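Long-range contacts in endo-beta-N-acetylglucosaminidase F1 (Bacteroides thetaiotaomicron VPI-5482, PDB 6TCV), which probably hydrolyses the bond between the two core N-acetylglucosamines of high-mannose N-glycans from mammalian glycoproteins, releasing the glycan from its asparagine-linked sugar: residues Y125-A130 with Y150-M155; G192-D197 with R238-K243; L385-A390 with G422-G427. The protein carries 2 engineered substitutions. All blocks are in the same frame, centred on the assembly; numbering follows the deposited sequence. Where two conformers were deposited one is given.

Contact 1. Residues Y125-A130 with Y150-M155; sequences YAIPVA and YLVKDM
I127 touches both Y150, its direct partner, and V152, diagonally placed on the same face of the sheet, and uses a different part of its side chain for each. Its CB lies 4.0 Å from the CB of Y150, root against root. The longer branch goes the other way. With CG1 anti to the carbonyl carbon and the chain then extended (chi2 169°), CD1 reaches to 3.7 Å from V152 CG2, the two side chains crossing at a slant. The Y150 ring turns its edge to the facing strand. The oxygen of I127 lies in the ring plane, 3.8 Å from Y150 CD1, while V129 CG2 meets the next edge carbon, CE1; the phenol hydroxyl is hydrogen-bonded to OD1 of D27. The ring of Y125 does the same at the other end, its edge facing the oxygen of V152, and its hydroxyl bonds to the backbone of Q120. On the opposite face A126 CB and L151 CD2 meet more loosely, at 4.2 Å. Between the strands run two pairs of backbone bonds, all close to straight. Y125 N to V152 O, V152 N to Y125 O and I127 N to Y150 O are shorter than Y150 N to I127 O at 3.1 Å. Alternating hydrogen-bonded and non-hydrogen-bonded pairs of this kind define an antiparallel strand pair, here inside the mixed sheet of the N-terminal region.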
# COMPACT_ATOMS: atom_id res chain seq x y z
N TYR A 125 10.98 9.52 -8.97
CA TYR A 125 12.32 9.68 -9.49
C TYR A 125 13.23 8.63 -8.85
O TYR A 125 12.92 8.09 -7.80
CB TYR A 125 12.82 11.10 -9.17
CG TYR A 125 12.03 12.18 -9.85
CD1 TYR A 125 10.82 12.60 -9.33
CD2 TYR A 125 12.50 12.79 -11.00
CE1 TYR A 125 10.08 13.61 -9.96
CE2 TYR A 125 11.79 13.78 -11.62
CZ TYR A 125 10.58 14.18 -11.10
OH TYR A 125 9.90 15.19 -11.77
N ALA A 126 14.36 8.37 -9.46
CA ALA A 126 15.24 7.31 -8.99
C ALA A 126 16.64 7.82 -8.64
O ALA A 126 17.21 8.62 -9.38
CB ALA A 126 15.34 6.22 -10.06
N ILE A 127 17.19 7.29 -7.57
CA ILE A 127 18.60 7.43 -7.25
C ILE A 127 19.19 6.04 -7.27
O ILE A 127 19.12 5.32 -6.28
CB ILE A 127 18.82 8.09 -5.88
CG1 ILE A 127 18.01 9.38 -5.73
CG2 ILE A 127 20.29 8.40 -5.64
CD1 ILE A 127 17.97 9.94 -4.32
N PRO A 128 19.79 5.63 -8.40
CA PRO A 128 20.50 4.35 -8.47
C PRO A 128 21.90 4.57 -7.92
O PRO A 128 22.62 5.45 -8.39
CB PRO A 128 20.53 4.04 -9.96
CG PRO A 128 20.57 5.37 -10.60
CD PRO A 128 19.79 6.33 -9.70
N VAL A 129 22.26 3.82 -6.91
CA VAL A 129 23.56 3.93 -6.29
C VAL A 129 24.32 2.64 -6.53
O VAL A 129 23.72 1.56 -6.58
CB VAL A 129 23.34 4.16 -4.78
CG1 VAL A 129 24.67 4.35 -4.09
CG2 VAL A 129 22.48 5.42 -4.53
N ALA A 130 25.60 2.78 -6.89
CA ALA A 130 26.49 1.66 -7.18
C ALA A 130 27.74 1.74 -6.30
O ALA A 130 28.27 2.83 -6.09
CB ALA A 130 26.87 1.55 -8.65
N TYR A 150 16.87 4.14 -4.57
CA TYR A 150 15.87 4.95 -3.87
C TYR A 150 14.86 5.47 -4.88
O TYR A 150 15.28 5.93 -5.95
CB TYR A 150 16.51 6.15 -3.19
CG TYR A 150 17.46 5.69 -2.15
CD1 TYR A 150 18.77 5.36 -2.48
CD2 TYR A 150 17.03 5.57 -0.82
CE1 TYR A 150 19.65 4.90 -1.53
CE2 TYR A 150 17.92 5.09 0.15
CZ TYR A 150 19.22 4.79 -0.22
OH TYR A 150 20.14 4.32 0.70
N LEU A 151 13.58 5.31 -4.58
CA LEU A 151 12.48 5.76 -5.43
C LEU A 151 11.81 6.91 -4.70
O LEU A 151 11.14 6.70 -3.69
CB LEU A 151 11.56 4.57 -5.72
CG LEU A 151 12.20 3.40 -6.45
CD1 LEU A 151 11.23 2.18 -6.53
CD2 LEU A 151 12.75 3.78 -7.82
N VAL A 152 12.03 8.14 -5.19
CA VAL A 152 11.76 9.39 -4.47
C VAL A 152 10.52 10.06 -5.01
O VAL A 152 10.37 10.24 -6.22
CB VAL A 152 12.98 10.33 -4.55
CG1 VAL A 152 12.70 11.62 -3.72
CG2 VAL A 152 14.28 9.65 -4.12
N LYS A 153 9.62 10.44 -4.11
CA LYS A 153 8.43 11.22 -4.41
C LYS A 153 8.35 12.46 -3.53
O LYS A 153 8.61 12.38 -2.33
CB LYS A 153 7.19 10.37 -4.12
CG LYS A 153 7.29 8.96 -4.70
CD LYS A 153 6.19 7.98 -4.28
CE LYS A 153 4.84 8.59 -4.05
NZ LYS A 153 3.99 7.52 -3.41
N ASP A 154 8.08 13.61 -4.13
CA ASP A 154 7.88 14.84 -3.36
C ASP A 154 6.43 14.92 -2.92
O ASP A 154 5.54 15.11 -3.75
CB ASP A 154 8.34 16.02 -4.19
CG ASP A 154 8.19 17.37 -3.50
OD1 ASP A 154 7.84 17.43 -2.32
OD2 ASP A 154 8.58 18.38 -4.14
N MET A 155 6.19 14.85 -1.60
CA MET A 155 4.85 14.88 -1.07
C MET A 155 4.56 16.14 -0.27
O MET A 155 3.58 16.19 0.49
CB MET A 155 4.56 13.63 -0.23
CG MET A 155 4.72 12.29 -0.95
SD MET A 155 3.51 12.11 -2.24
CE MET A 155 1.89 11.89 -1.53

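Contact 2. Residues G192-D197 with R238-K243; sequences GKLLWD and RRRGVK
W196 meets V242 through its backbone oxygen, while its indole leads away from the contact and has one face beneath L195 CD2, 3.5 Å above the ring plane and offset toward the rim. The other flat group, the carboxylate of D197, also turns from the facing segment. Its OD1 is gripped by K163 in a salt bridge and by the backbone N of G170, and OD2 takes a bond from the side-chain NE2 of Q169, so three donors fix its rotation and would be expected to stabilise its negative charge. The two segments lead into the parallel, neighbouring strands 198-209 and 243-249 of the curled sheet, consistent with the beta/alpha barrel of family 18 glycoside hydrolases, and the second enters its strand through a Schellman motif. There G241, at positive phi, ends helix 235-238, with G241 N bonded to R238 O and V242 N to L237 O. Just beyond the helix end, V242 straddles the oxygen of W196, its CG1 at 3.7 Å and its CG2 at 3.8 Å. The branching puts CG1 anti to the backbone N (chi1 177°) and leaves CG2 to meet L194. L194 CD1 is the shared point of touch, 3.8 Å from V242 CG2 and equally far from R240 CB, and the leucine runs at about a right angle to both side chains. R240 offers only the root of its chain to this apolar patch; beyond it the chain runs extended from CG to NE, and the side chain also touches D160 and L185. The backbones join by one bond, K243 N to D197 O at 2.9 Å, almost straight at 178°.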
# COMPACT_ATOMS: atom_id res chain seq x y z
N GLY A 192 -7.17 18.83 11.92
CA GLY A 192 -7.40 18.82 10.52
C GLY A 192 -6.75 17.72 9.72
O GLY A 192 -7.10 17.55 8.55
N LYS A 193 -5.82 16.95 10.28
CA LYS A 193 -5.21 15.86 9.52
C LYS A 193 -6.22 14.78 9.18
O LYS A 193 -7.06 14.42 10.00
CB LYS A 193 -4.04 15.25 10.33
CG LYS A 193 -2.85 16.20 10.40
CD LYS A 193 -2.15 16.36 9.08
CE LYS A 193 -0.90 17.22 9.19
NZ LYS A 193 -0.20 17.27 7.92
N LEU A 194 -6.07 14.18 8.02
CA LEU A 194 -6.92 13.03 7.65
C LEU A 194 -6.42 11.79 8.39
O LEU A 194 -5.21 11.51 8.47
CB LEU A 194 -6.82 12.74 6.15
CG LEU A 194 -7.49 13.80 5.29
CD1 LEU A 194 -7.10 13.61 3.81
CD2 LEU A 194 -8.97 13.79 5.43
N LEU A 195 -7.35 11.03 8.95
CA LEU A 195 -7.02 9.85 9.73
C LEU A 195 -6.47 8.72 8.88
O LEU A 195 -5.52 8.04 9.32
CB LEU A 195 -8.28 9.36 10.46
CG LEU A 195 -8.13 8.15 11.36
CD1 LEU A 195 -7.18 8.45 12.49
CD2 LEU A 195 -9.48 7.72 11.88
N TRP A 196 -7.06 8.44 7.72
CA TRP A 196 -6.81 7.19 6.99
C TRP A 196 -5.77 7.41 5.90
O TRP A 196 -6.06 7.87 4.79
CB TRP A 196 -8.09 6.62 6.41
CG TRP A 196 -9.11 6.31 7.44
CD1 TRP A 196 -10.24 7.04 7.71
CD2 TRP A 196 -9.11 5.22 8.38
NE1 TRP A 196 -10.94 6.46 8.75
CE2 TRP A 196 -10.27 5.34 9.17
CE3 TRP A 196 -8.27 4.13 8.62
CZ2 TRP A 196 -10.59 4.45 10.17
CZ3 TRP A 196 -8.61 3.23 9.60
CH2 TRP A 196 -9.74 3.40 10.36
N ASP A 197 -4.54 7.01 6.19
CA ASP A 197 -3.40 7.16 5.28
C ASP A 197 -3.58 6.35 4.00
O ASP A 197 -3.10 6.75 2.94
CB ASP A 197 -2.11 6.67 5.97
CG ASP A 197 -1.79 7.43 7.23
OD1 ASP A 197 -2.51 7.29 8.23
OD2 ASP A 197 -0.77 8.18 7.20
N ARG A 238 -6.19 11.34 -3.48
CA ARG A 238 -4.74 11.28 -3.73
C ARG A 238 -4.12 12.66 -3.67
O ARG A 238 -2.99 12.81 -3.20
CB ARG A 238 -4.46 10.61 -5.08
CG ARG A 238 -4.95 9.17 -5.05
CD ARG A 238 -4.54 8.40 -6.32
NE ARG A 238 -3.10 8.20 -6.33
CZ ARG A 238 -2.24 8.83 -7.10
NH1 ARG A 238 -2.60 9.74 -7.99
NH2 ARG A 238 -0.94 8.54 -6.97
N ARG A 239 -4.82 13.68 -4.11
CA ARG A 239 -4.33 15.06 -4.03
C ARG A 239 -4.05 15.47 -2.60
O ARG A 239 -3.26 16.40 -2.38
CB ARG A 239 -5.26 16.04 -4.71
CG ARG A 239 -5.36 15.90 -6.16
CD ARG A 239 -6.04 17.12 -6.80
NE ARG A 239 -7.42 17.40 -6.40
CZ ARG A 239 -8.50 16.93 -7.03
NH1 ARG A 239 -8.36 16.18 -8.12
NH2 ARG A 239 -9.72 17.26 -6.62
N ARG A 240 -4.77 14.89 -1.64
CA ARG A 240 -4.61 15.20 -0.22
C ARG A 240 -3.67 14.22 0.46
O ARG A 240 -3.50 14.27 1.69
CB ARG A 240 -5.96 15.20 0.51
CG ARG A 240 -6.86 16.32 0.04
CD ARG A 240 -8.23 16.24 0.69
NE ARG A 240 -9.08 17.31 0.18
CZ ARG A 240 -9.65 18.27 0.90
NH1 ARG A 240 -9.52 18.34 2.18
NH2 ARG A 240 -10.42 19.13 0.27
N GLY A 241 -3.02 13.34 -0.29
CA GLY A 241 -1.99 12.50 0.28
C GLY A 241 -2.45 11.13 0.67
O GLY A 241 -1.65 10.35 1.19
N VAL A 242 -3.73 10.79 0.48
CA VAL A 242 -4.22 9.45 0.80
C VAL A 242 -3.77 8.50 -0.31
O VAL A 242 -3.86 8.83 -1.51
CB VAL A 242 -5.76 9.47 0.87
CG1 VAL A 242 -6.34 8.10 1.12
CG2 VAL A 242 -6.24 10.43 1.95
N LYS A 243 -3.32 7.31 0.07
CA LYS A 243 -2.96 6.30 -0.92
C LYS A 243 -4.17 5.41 -1.19
O LYS A 243 -4.71 4.80 -0.25
CB LYS A 243 -1.80 5.45 -0.41
CG LYS A 243 -0.52 6.23 -0.22
CD LYS A 243 0.60 5.32 0.23
CE LYS A 243 1.95 6.02 0.13
NZ LYS A 243 1.99 7.22 0.97

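Contact 3. Residues L385-A390 with G422-G427; sequences LSASKA and GEVLYG
A390 presents its single methyl to two neighbouring side chains of the other helix. Its CB lies 3.6 Å from L425 CD2 and 3.8 Å from V424 CG1; one turn earlier, the CA atoms of A387 and V424 are 5.8 Å apart. V424 spreads its methyls over successive parts of the facing turn. With CG1 anti to the backbone N (chi1 172°), that branch goes to A390, and CG2 is directed at A387, 3.8 Å from its CB and 3.7 Å from its carbonyl oxygen. L425 takes a different course. Its CG stands anti to the carbonyl carbon, and a chi2 of 180° turns CD2 onto A390 and CD1 toward L385, whose CD2 it meets at 4.2 Å. L385 crosses L425 obliquely, reaching it from the loop just before the helix. L425 CB also lies over the centre of the Y426 ring. S386 is the N-cap of helix 387-396, its OG accepting from K389 N at 3.1 Å, and this caps the first turn, whose A387 and A390 touch V424. Both leucines also rest on F401 of strand 400-404, so the contact is apolar helix-on-helix packing in the outer layer of the beta/alpha barrel, where helix 387-396 forms part of the crossover between parallel strands 371-376 and 400-404.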
# COMPACT_ATOMS: atom_id res chain seq x y z
N LEU A 385 -10.52 1.77 18.89
CA LEU A 385 -9.25 2.50 18.92
C LEU A 385 -9.28 3.49 20.07
O LEU A 385 -9.29 4.71 19.91
CB LEU A 385 -9.02 3.22 17.60
CG LEU A 385 -7.63 3.80 17.29
CD1 LEU A 385 -6.71 2.60 17.06
CD2 LEU A 385 -7.66 4.70 16.07
N SER A 386 -9.30 2.93 21.27
CA SER A 386 -9.34 3.70 22.50
C SER A 386 -7.96 4.21 22.89
O SER A 386 -6.95 3.81 22.31
CB SER A 386 -9.91 2.86 23.64
OG SER A 386 -9.00 1.79 23.87
N ALA A 387 -7.92 5.10 23.90
CA ALA A 387 -6.64 5.54 24.43
C ALA A 387 -5.79 4.35 24.88
O ALA A 387 -4.60 4.27 24.56
CB ALA A 387 -6.87 6.48 25.61
N SER A 388 -6.40 3.41 25.62
CA SER A 388 -5.66 2.27 26.15
C SER A 388 -5.19 1.32 25.04
O SER A 388 -4.10 0.75 25.14
CB SER A 388 -6.53 1.52 27.17
OG SER A 388 -6.87 2.37 28.25
N LYS A 389 -6.00 1.15 23.99
CA LYS A 389 -5.59 0.28 22.88
C LYS A 389 -4.50 0.95 22.05
O LYS A 389 -3.52 0.28 21.67
CB LYS A 389 -6.81 -0.07 22.01
CG LYS A 389 -6.50 -1.01 20.86
CD LYS A 389 -6.00 -2.34 21.35
CE LYS A 389 -5.92 -3.36 20.19
NZ LYS A 389 -5.49 -4.69 20.71
N ALA A 390 -4.63 2.25 21.80
CA ALA A 390 -3.60 3.00 21.10
C ALA A 390 -2.27 2.86 21.81
O ALA A 390 -1.25 2.58 21.19
CB ALA A 390 -3.98 4.49 20.98
N GLY A 422 -6.95 8.94 19.14
CA GLY A 422 -6.19 9.93 18.40
C GLY A 422 -5.34 10.80 19.28
O GLY A 422 -4.22 11.20 18.91
N GLU A 423 -5.83 11.13 20.48
CA GLU A 423 -5.00 11.90 21.39
C GLU A 423 -3.70 11.17 21.71
O GLU A 423 -2.64 11.81 21.82
CB GLU A 423 -5.78 12.11 22.69
CG GLU A 423 -5.31 13.18 23.63
CD GLU A 423 -6.46 13.75 24.44
OE1 GLU A 423 -6.58 14.99 24.52
OE2 GLU A 423 -7.27 12.95 24.96
N VAL A 424 -3.75 9.85 21.88
CA VAL A 424 -2.56 9.08 22.21
C VAL A 424 -1.66 8.96 20.99
O VAL A 424 -0.43 9.10 21.08
CB VAL A 424 -2.95 7.68 22.76
CG1 VAL A 424 -1.70 6.77 22.92
CG2 VAL A 424 -3.67 7.83 24.10
N LEU A 425 -2.24 8.68 19.81
CA LEU A 425 -1.44 8.41 18.62
C LEU A 425 -0.84 9.68 18.03
O LEU A 425 0.30 9.65 17.53
CB LEU A 425 -2.30 7.76 17.53
CG LEU A 425 -2.89 6.40 17.85
CD1 LEU A 425 -3.70 5.97 16.61
CD2 LEU A 425 -1.87 5.36 18.16
N TYR A 426 -1.52 10.82 18.13
CA TYR A 426 -1.23 12.03 17.36
C TYR A 426 -1.30 13.31 18.17
O TYR A 426 -0.97 14.36 17.61
CB TYR A 426 -2.25 12.16 16.22
CG TYR A 426 -2.40 10.91 15.38
CD1 TYR A 426 -1.29 10.36 14.70
CD2 TYR A 426 -3.62 10.27 15.19
CE1 TYR A 426 -1.40 9.24 13.92
CE2 TYR A 426 -3.76 9.19 14.38
CZ TYR A 426 -2.65 8.66 13.76
OH TYR A 426 -2.80 7.51 12.96
N GLY A 427 -1.73 13.27 19.42
CA GLY A 427 -1.99 14.48 20.16
C GLY A 427 -3.25 15.19 19.69
O GLY A 427 -3.40 16.39 19.99

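From the N terminus the three contacts follow one another in series, none enclosing or crossing another. Contact 1 comes first, closing a 19-residue connection, partly disordered, between two strands of the N-terminal region. The chain then enters the barrel, where contact 2 joins the entrances of two neighbouring parallel strands across 40 residues of hairpin and helices. Contact 3 closes a 31-residue excursion late in the chain, through strand 400-404 and back to the outer helices. Contacts 2 and 3 touch directly, L195 CD1 packing 4.0 Å from Y426 CE2. Contact 1 touches neither, although E38 on strand 34-39 forms a salt bridge with K243 and a weak, long ion pair with K153.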